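Ara h 8 allergen isoform (Arachis hypogaea, PDB 6V8M) is a peanut allergen of the PR-10 (Bet v 1) family that binds the dye 8-anilino-1-naphthalene sulfonate and probably carries small hydrophobic ligands in plants. Local coordinates at residues A22-G27 against D72-A77; D28-K33 against K144-Y149; E93-V98 against A125-E130. All blocks are in the same frame, centred on the assembly; numbering follows the deposited sequence.

Contact 1 of 3, residues A22-G27 against D72-A77; sequences ATVVDG and DAIDEA
Ile74 meets Val24, and two residues on Glu76 meets Val25. These two pairs make the whole contact. On one side is 72-77, the last residues of strand 64-75 and the turn after it. On the other is 22-27, where helix 16-25 runs out. At the start of 72-77 a classic bulge sets Asp72 and Ala73 opposite Asp82 of strand 80-86, and Asp72 OD2 is hydrogen-bonded to Thr84 OG1.

Ile74 comes next, and its CB points toward the helix. CG1 lies anti to the backbone N (chi1 -178°) and the chain stays extended (chi2 171°), which carries CD1 out to the valine. Ile74 CD1 sits 3.6 Å from Val24 CG1, and Ile74 CG1 is 4.1 Å from the same methyl. The two side chains lie alongside, running opposite ways. Tyr81 of strand 80-86 touches both.

Glu76 acts from the turn and brings its end back to the helix. Its chain is extended beyond CG and runs across the valine. Glu76 OE1 lies 3.5 Å from Val25 CG2 and 4.1 Å from Val25 CG1. This is van der Waals contact between a carboxylate oxygen and methyls, at the exposed margin. Phe20, earlier on the helix, touches both side chains.

No hydrogen bond joins the segments, and they bury 140 Å² in all. Helices 16-25 and 27-34, between the first and second strands, form the V-shaped pair of the Bet v 1 fold. Here the end of the first helix rests against strand 64-75 and the turn after it.

Contact 2 of 3, residues D28-K33 against K144-Y149; sequences DELTPK and KAIEGY
Leu30 packs on Tyr149 and Ile146, and its side chain carries most of this contact between helix 27-34 and helix 129-152. Its CB points toward the long helix. From there CG lies anti to the carbonyl carbon (chi1 -82°), and the two methyls divide the work. Leu30 CD1 reaches Ile146 CG2 at 4.3 Å and Tyr149 CE2 at 4.2 Å. Leu30 CD2 comes closer to the ring, 3.7 Å from Tyr149 CE2 and 4.0 Å from Tyr149 CZ. It approaches the ring obliquely, and the two side chains are roughly perpendicular.

One residue on, Thr31 OG1 lies 3.6 Å from Ile146 CD1. This is a van der Waals contact only; the hydroxyl is hydrogen-bonded to Gly27 O, one turn back. Ile146 is buried and also meets Leu34 and Ala22, while Tyr149 lies at the exposed side.

No hydrogen bond crosses the contact. The segment axes approach to 10.0 Å, nearly perpendicular at 96°. This is the Bet v 1 arrangement, in which the V-shaped pair of short helices cradles the C-terminal part of the long helix, near one end of the internal ligand cavity.

Contact 3 of 3, residues E93-V98 against A125-E130; sequences EILEKV and APLPDE. With SO4 (sulfate ion), chain I.
This contact belongs to one end of the Bet v 1 fold, where the chain entering strand 95-107 meets the loop before the long C-terminal helix 129-152. Two apolar pairs make it. Leu95 CD2 lies 4.1 Å from Leu127 CD1. Ile94 CG2 lies 4.5 Å from Pro128 CD, a looser touch on the proline ring.

The two leucines pass at a slant, and their terminal methyls, not their CB atoms, make the approach. In Leu127, CG is anti to the backbone N (chi1 171°), and with chi2 near 71° this brings CD1 to Leu95. Pro128 holds the N-cap position, right before helix 129-152. The segments share no hydrogen bond and bury 105 Å².

A sulfate, probably from the crystallisation liquor, sits beside 93-98. Glu93 N donates to sulfate O4 at 2.9 Å, with an N-H...O angle of 153°. Its bond to sulfate O2 is weak, at 3.4 Å. The Glu93 side chain is not modelled beyond CB.

Further along the strand, Glu96 and Lys97 form a classic bulge opposite His120 of strand 110-121. Val131 of helix 129-152 touches both Ile94 and Leu95. Leu127 packs on His132 of the same helix, on Phe119 of strand 110-121 and on His4 and Phe6 of strand 3-12, so the loop lies between the helix start and the sheet.

Contacts 1 and 2 are neighbours, with centres 13 Å apart. They touch directly: Ala22 CB lies 3.6 Å from Ile146 CG2, and Thr23 CG2 lies 3.7 Å from the same methyl. Helices 16-25 and 27-34 are consecutive in the chain, and each contact uses one arm of the pair. Contact 3 is across the chain's centre, with its own centre 26 Å from each of the others. It shares helix 129-152 with contact 2 and the antiparallel sheet with contact 1. The side chains of Thr31 and Leu95 each lie about 6 Å from a bound 8-anilino-1-naphthalene sulfonate, and that of Val24 about 9 Å from one.

Contact 1 of 3, residues A22-G27 against D72-A77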
loop_
_atom_site.group_PDB
_atom_site.type_symbol
_atom_site.label_atom_id
_atom_site.label_comp_id
_atom_site.label_asym_id
_atom_site.label_seq_id
_atom_site.Cartn_x
_atom_site.Cartn_y
_atom_site.Cartn_z
ATOM N N ALA A 22 -0.150 6.774 -11.202
ATOM C CA ALA A 22 0.285 7.595 -10.044
ATOM C C ALA A 22 0.517 6.710 -8.814
ATOM O O ALA A 22 1.526 6.901 -8.132
ATOM C CB ALA A 22 -0.733 8.660 -9.796
ATOM N N THR A 23 -0.415 5.817 -8.486
ATOM C CA THR A 23 -0.363 5.053 -7.217
ATOM C C THR A 23 0.643 3.900 -7.305
ATOM O O THR A 23 1.236 3.552 -6.267
ATOM C CB THR A 23 -1.734 4.536 -6.790
ATOM O OG1 THR A 23 -2.307 3.719 -7.814
ATOM C CG2 THR A 23 -2.689 5.663 -6.483
ATOM N N VAL A 24 0.833 3.296 -8.468
ATOM C CA VAL A 24 1.639 2.054 -8.534
ATOM C C VAL A 24 2.892 2.319 -9.362
ATOM O O VAL A 24 3.990 2.123 -8.835
ATOM C CB VAL A 24 0.799 0.896 -9.089
ATOM C CG1 VAL A 24 1.652 -0.335 -9.298
ATOM C CG2 VAL A 24 -0.380 0.609 -8.176
ATOM N N VAL A 25 2.747 2.746 -10.609
ATOM C CA VAL A 25 3.927 2.848 -11.517
ATOM C C VAL A 25 4.868 3.937 -10.983
ATOM O O VAL A 25 6.067 3.657 -10.896
ATOM C CB VAL A 25 3.493 3.067 -12.972
ATOM C CG1 VAL A 25 4.671 3.182 -13.925
ATOM C CG2 VAL A 25 2.553 1.956 -13.423
ATOM N N ASP A 26 4.336 5.079 -10.537
ATOM C CA ASP A 26 5.115 6.242 -10.029
ATOM C C ASP A 26 5.028 6.350 -8.498
ATOM O O ASP A 26 5.552 7.341 -7.927
ATOM C CB ASP A 26 4.619 7.547 -10.660
ATOM C CG ASP A 26 4.816 7.609 -12.174
ATOM O OD1 ASP A 26 5.652 6.835 -12.690
ATOM O OD2 ASP A 26 4.138 8.437 -12.831
ATOM N N GLY A 27 4.430 5.368 -7.828
ATOM C CA GLY A 27 4.178 5.426 -6.381
ATOM C C GLY A 27 5.464 5.541 -5.582
ATOM O O GLY A 27 5.448 6.266 -4.604
ATOM N N ASP A 72 4.069 -8.832 -5.013
ATOM C CA ASP A 72 3.557 -10.201 -5.285
ATOM C C ASP A 72 3.048 -10.289 -6.732
ATOM O O ASP A 72 3.318 -11.319 -7.427
ATOM C CB ASP A 72 2.487 -10.604 -4.268
ATOM C CG ASP A 72 2.950 -10.555 -2.818
ATOM O OD1 ASP A 72 4.003 -11.162 -2.511
ATOM O OD2 ASP A 72 2.250 -9.937 -1.999
ATOM N N ALA A 73 2.391 -9.256 -7.227
ATOM C CA ALA A 73 1.899 -9.228 -8.616
ATOM C C ALA A 73 1.755 -7.786 -9.054
ATOM O O ALA A 73 1.385 -6.940 -8.220
ATOM C CB ALA A 73 0.584 -9.976 -8.751
ATOM N N ILE A 74 2.032 -7.520 -10.323
ATOM C CA ILE A 74 1.813 -6.165 -10.879
ATOM C C ILE A 74 1.474 -6.306 -12.361
ATOM O O ILE A 74 2.188 -7.052 -13.064
ATOM C CB ILE A 74 3.015 -5.245 -10.609
ATOM C CG1 ILE A 74 2.754 -3.838 -11.145
ATOM C CG2 ILE A 74 4.325 -5.816 -11.150
ATOM C CD1 ILE A 74 3.804 -2.831 -10.714
ATOM N N ASP A 75 0.382 -5.673 -12.782
ATOM C CA ASP A 75 -0.085 -5.767 -14.183
ATOM C C ASP A 75 -0.806 -4.474 -14.551
ATOM O O ASP A 75 -1.909 -4.238 -14.023
ATOM C CB ASP A 75 -0.941 -7.016 -14.411
ATOM C CG ASP A 75 -1.253 -7.228 -15.886
ATOM O OD1 ASP A 75 -0.347 -7.598 -16.646
ATOM O OD2 ASP A 75 -2.361 -6.894 -16.287
ATOM N N GLU A 76 -0.214 -3.722 -15.475
ATOM C CA GLU A 76 -0.765 -2.431 -15.936
ATOM C C GLU A 76 -2.125 -2.636 -16.605
ATOM O O GLU A 76 -2.999 -1.842 -16.330
ATOM C CB GLU A 76 0.182 -1.722 -16.900
ATOM C CG GLU A 76 1.188 -0.862 -16.167
ATOM C CD GLU A 76 2.097 -0.021 -17.045
ATOM O OE1 GLU A 76 3.158 0.400 -16.544
ATOM O OE2 GLU A 76 1.743 0.205 -18.229
ATOM N N ALA A 77 -2.316 -3.649 -17.443
ATOM C CA ALA A 77 -3.541 -3.752 -18.266
ATOM C C ALA A 77 -4.747 -4.020 -17.369
ATOM O O ALA A 77 -5.863 -3.518 -17.687
ATOM C CB ALA A 77 -3.435 -4.828 -19.293
#

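Contact 2 of 3, residues D28-K33 against K144-Y149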
loop_
_atom_site.group_PDB
_atom_site.type_symbol
_atom_site.label_atom_id
_atom_site.label_comp_id
_atom_site.label_asym_id
_atom_site.label_seq_id
_atom_site.Cartn_x
_atom_site.Cartn_y
_atom_site.Cartn_z
ATOM N N ASP A 28 6.550 4.895 -6.006
ATOM C CA ASP A 28 7.822 4.940 -5.233
ATOM C C ASP A 28 8.383 6.361 -5.216
ATOM O O ASP A 28 8.901 6.769 -4.172
ATOM C CB ASP A 28 8.856 3.954 -5.776
ATOM C CG ASP A 28 8.458 2.509 -5.557
ATOM O OD1 ASP A 28 7.512 2.271 -4.785
ATOM O OD2 ASP A 28 9.063 1.637 -6.201
ATOM N N GLU A 29 8.283 7.088 -6.325
ATOM C CA GLU A 29 8.793 8.481 -6.403
ATOM C C GLU A 29 7.796 9.473 -5.789
ATOM O O GLU A 29 8.248 10.403 -5.112
ATOM C CB GLU A 29 9.139 8.805 -7.855
ATOM C CG GLU A 29 10.130 7.804 -8.428
ATOM C CD GLU A 29 11.184 8.349 -9.379
ATOM O OE1 GLU A 29 12.265 7.710 -9.505
ATOM O OE2 GLU A 29 10.933 9.415 -9.991
ATOM N N LEU A 30 6.492 9.281 -5.995
ATOM C CA LEU A 30 5.475 10.261 -5.512
ATOM C C LEU A 30 5.283 10.162 -4.002
ATOM O O LEU A 30 5.082 11.194 -3.359
ATOM C CB LEU A 30 4.143 10.007 -6.216
ATOM C CG LEU A 30 4.010 10.613 -7.599
ATOM C CD1 LEU A 30 2.626 10.323 -8.154
ATOM C CD2 LEU A 30 4.260 12.114 -7.566
ATOM N N THR A 31 5.290 8.970 -3.428
ATOM C CA THR A 31 4.843 8.816 -2.023
ATOM C C THR A 31 5.667 9.709 -1.104
ATOM O O THR A 31 5.083 10.439 -0.320
ATOM C CB THR A 31 4.779 7.349 -1.587
ATOM O OG1 THR A 31 3.797 6.731 -2.440
ATOM C CG2 THR A 31 4.431 7.210 -0.127
ATOM N N PRO A 32 7.022 9.681 -1.096
ATOM C CA PRO A 32 7.756 10.519 -0.156
ATOM C C PRO A 32 7.627 12.022 -0.445
ATOM O O PRO A 32 7.902 12.814 0.427
ATOM C CB PRO A 32 9.221 10.047 -0.242
ATOM C CG PRO A 32 9.286 9.081 -1.417
ATOM C CD PRO A 32 7.875 8.778 -1.877
ATOM N N LYS A 33 7.285 12.394 -1.684
ATOM C CA LYS A 33 7.043 13.802 -2.061
ATOM C C LYS A 33 5.754 14.300 -1.429
ATOM O O LYS A 33 5.653 15.503 -1.176
ATOM C CB LYS A 33 6.891 13.937 -3.575
ATOM C CG LYS A 33 8.185 14.121 -4.326
ATOM C CD LYS A 33 7.983 14.561 -5.750
ATOM C CE LYS A 33 9.226 14.300 -6.571
ATOM N NZ LYS A 33 9.011 14.643 -7.997
ATOM N N LYS A 144 -4.996 8.258 -0.989
ATOM C CA LYS A 144 -5.807 9.490 -1.124
ATOM C C LYS A 144 -4.909 10.718 -1.296
ATOM O O LYS A 144 -5.343 11.689 -1.943
ATOM C CB LYS A 144 -6.803 9.602 0.022
ATOM C CG LYS A 144 -7.829 8.484 -0.062
ATOM C CD LYS A 144 -8.798 8.396 1.041
ATOM C CE LYS A 144 -9.773 7.253 0.807
ATOM N NZ LYS A 144 -10.803 7.633 -0.176
ATOM N N ALA A 145 -3.709 10.719 -0.727
ATOM C CA ALA A 145 -2.766 11.827 -0.997
ATOM C C ALA A 145 -2.353 11.811 -2.473
ATOM O O ALA A 145 -2.313 12.878 -3.130
ATOM C CB ALA A 145 -1.599 11.741 -0.037
ATOM N N ILE A 146 -2.094 10.628 -3.031
ATOM C CA ILE A 146 -1.735 10.518 -4.466
ATOM C C ILE A 146 -2.952 10.892 -5.314
ATOM O O ILE A 146 -2.783 11.635 -6.303
ATOM C CB ILE A 146 -1.186 9.115 -4.765
ATOM C CG1 ILE A 146 0.146 8.896 -4.024
ATOM C CG2 ILE A 146 -1.032 8.982 -6.268
ATOM C CD1 ILE A 146 0.691 7.486 -4.052
ATOM N N GLU A 147 -4.134 10.408 -4.932
ATOM C CA GLU A 147 -5.369 10.733 -5.681
ATOM C C GLU A 147 -5.556 12.262 -5.717
ATOM O O GLU A 147 -5.856 12.823 -6.778
ATOM C CB GLU A 147 -6.548 10.011 -5.048
ATOM C CG GLU A 147 -7.875 10.375 -5.675
ATOM C CD GLU A 147 -9.034 10.010 -4.778
ATOM O OE1 GLU A 147 -9.044 10.482 -3.615
ATOM O OE2 GLU A 147 -9.884 9.236 -5.227
ATOM N N GLY A 148 -5.357 12.943 -4.594
ATOM C CA GLY A 148 -5.520 14.406 -4.519
ATOM C C GLY A 148 -4.517 15.124 -5.399
ATOM O O GLY A 148 -4.878 16.104 -6.063
ATOM N N TYR A 149 -3.292 14.640 -5.435
ATOM C CA TYR A 149 -2.224 15.210 -6.279
ATOM C C TYR A 149 -2.623 15.125 -7.756
ATOM O O TYR A 149 -2.453 16.111 -8.496
ATOM C CB TYR A 149 -0.912 14.512 -5.965
ATOM C CG TYR A 149 0.183 14.845 -6.924
ATOM C CD1 TYR A 149 0.940 15.985 -6.773
ATOM C CD2 TYR A 149 0.463 13.988 -7.974
ATOM C CE1 TYR A 149 1.972 16.270 -7.653
ATOM C CE2 TYR A 149 1.481 14.262 -8.868
ATOM C CZ TYR A 149 2.243 15.402 -8.696
ATOM O OH TYR A 149 3.239 15.680 -9.588
#

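Contact 3 of 3, residues E93-V98 against A125-E130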
loop_
_atom_site.group_PDB
_atom_site.type_symbol
_atom_site.label_atom_id
_atom_site.label_comp_id
_atom_site.label_asym_id
_atom_site.label_seq_id
_atom_site.Cartn_x
_atom_site.Cartn_y
_atom_site.Cartn_z
ATOM N N GLU A 93 4.858 -5.203 16.245
ATOM C CA GLU A 93 5.432 -6.440 16.856
ATOM C C GLU A 93 4.464 -7.624 16.657
ATOM O O GLU A 93 4.928 -8.739 16.363
ATOM C CB GLU A 93 5.631 -6.277 18.367
ATOM N N ILE A 94 3.163 -7.384 16.786
ATOM C CA ILE A 94 2.142 -8.476 16.759
ATOM C C ILE A 94 1.971 -9.047 15.335
ATOM O O ILE A 94 1.372 -10.133 15.223
ATOM C CB ILE A 94 0.805 -7.995 17.384
ATOM C CG1 ILE A 94 -0.108 -9.155 17.787
ATOM C CG2 ILE A 94 0.059 -7.033 16.474
ATOM C CD1 ILE A 94 0.551 -10.147 18.694
ATOM N N LEU A 95 2.444 -8.377 14.277
ATOM C CA LEU A 95 2.220 -8.823 12.872
ATOM C C LEU A 95 3.416 -9.617 12.328
ATOM O O LEU A 95 4.548 -9.165 12.502
ATOM C CB LEU A 95 1.965 -7.595 11.998
ATOM C CG LEU A 95 0.705 -6.800 12.328
ATOM C CD1 LEU A 95 0.606 -5.541 11.487
ATOM C CD2 LEU A 95 -0.542 -7.658 12.164
ATOM N N GLU A 96 3.156 -10.751 11.684
ATOM C CA GLU A 96 4.141 -11.461 10.823
ATOM C C GLU A 96 4.253 -10.693 9.513
ATOM O O GLU A 96 5.395 -10.375 9.088
ATOM C CB GLU A 96 3.705 -12.898 10.547
ATOM C CG GLU A 96 3.825 -13.772 11.780
ATOM C CD GLU A 96 3.034 -15.068 11.797
ATOM O OE1 GLU A 96 2.912 -15.649 12.902
ATOM O OE2 GLU A 96 2.524 -15.490 10.728
ATOM N N LYS A 97 3.101 -10.402 8.908
ATOM C CA LYS A 97 3.024 -9.693 7.614
ATOM C C LYS A 97 1.587 -9.221 7.386
ATOM O O LYS A 97 0.651 -9.769 8.005
ATOM C CB LYS A 97 3.491 -10.590 6.457
ATOM C CG LYS A 97 2.634 -11.822 6.196
ATOM C CD LYS A 97 3.160 -12.729 5.088
ATOM C CE LYS A 97 2.251 -13.918 4.856
ATOM N NZ LYS A 97 2.646 -14.743 3.682
ATOM N N VAL A 98 1.429 -8.292 6.452
ATOM C CA VAL A 98 0.113 -7.914 5.867
ATOM C C VAL A 98 0.216 -7.997 4.343
ATOM O O VAL A 98 1.101 -7.359 3.769
ATOM C CB VAL A 98 -0.357 -6.526 6.325
ATOM C CG1 VAL A 98 -1.772 -6.277 5.851
ATOM C CG2 VAL A 98 -0.274 -6.356 7.827
ATOM N N ALA A 125 -4.591 -14.693 19.132
ATOM C CA ALA A 125 -5.520 -13.665 19.665
ATOM C C ALA A 125 -6.150 -12.917 18.495
ATOM O O ALA A 125 -5.545 -12.872 17.405
ATOM C CB ALA A 125 -4.797 -12.707 20.568
ATOM N N PRO A 126 -7.342 -12.285 18.676
ATOM C CA PRO A 126 -7.928 -11.488 17.606
ATOM C C PRO A 126 -6.937 -10.373 17.235
ATOM O O PRO A 126 -6.158 -9.972 18.058
ATOM C CB PRO A 126 -9.255 -10.976 18.193
ATOM C CG PRO A 126 -9.550 -11.939 19.330
ATOM C CD PRO A 126 -8.196 -12.327 19.884
ATOM N N LEU A 127 -6.975 -9.928 15.993
ATOM C CA LEU A 127 -6.199 -8.752 15.542
ATOM C C LEU A 127 -6.676 -7.553 16.356
ATOM O O LEU A 127 -7.867 -7.278 16.413
ATOM C CB LEU A 127 -6.458 -8.579 14.041
ATOM C CG LEU A 127 -5.929 -7.312 13.400
ATOM C CD1 LEU A 127 -4.427 -7.347 13.309
ATOM C CD2 LEU A 127 -6.556 -7.138 12.028
ATOM N N PRO A 128 -5.798 -6.811 17.062
ATOM C CA PRO A 128 -6.239 -5.646 17.833
ATOM C C PRO A 128 -6.837 -4.561 16.929
ATOM O O PRO A 128 -6.292 -4.319 15.859
ATOM C CB PRO A 128 -4.976 -5.148 18.529
ATOM C CG PRO A 128 -4.023 -6.316 18.459
ATOM C CD PRO A 128 -4.350 -7.026 17.165
ATOM N N ASP A 129 -7.937 -3.940 17.372
ATOM C CA ASP A 129 -8.648 -2.915 16.566
ATOM C C ASP A 129 -7.665 -1.793 16.206
ATOM O O ASP A 129 -7.776 -1.263 15.101
ATOM C CB ASP A 129 -9.885 -2.393 17.300
ATOM C CG ASP A 129 -11.004 -3.414 17.482
ATOM O OD1 ASP A 129 -10.954 -4.507 16.861
ATOM O OD2 ASP A 129 -11.912 -3.124 18.275
ATOM N N GLU A 130 -6.735 -1.459 17.110
ATOM C CA GLU A 130 -5.799 -0.305 16.934
ATOM C C GLU A 130 -4.855 -0.603 15.763
ATOM O O GLU A 130 -4.474 0.327 15.028
ATOM C CB GLU A 130 -5.021 -0.050 18.230
ATOM C CG GLU A 130 -4.155 1.199 18.180
ATOM C CD GLU A 130 -3.784 1.841 19.516
ATOM O OE1 GLU A 130 -4.379 1.473 20.573
ATOM O OE2 GLU A 130 -2.894 2.725 19.497
HETATM S S SO4 I . 4.285 -2.212 18.432
HETATM O O1 SO4 I . 4.062 -2.180 19.852
HETATM O O2 SO4 I . 3.104 -2.699 17.767
HETATM O O3 SO4 I . 4.582 -0.882 17.966
HETATM O O4 SO4 I . 5.392 -3.080 18.140
#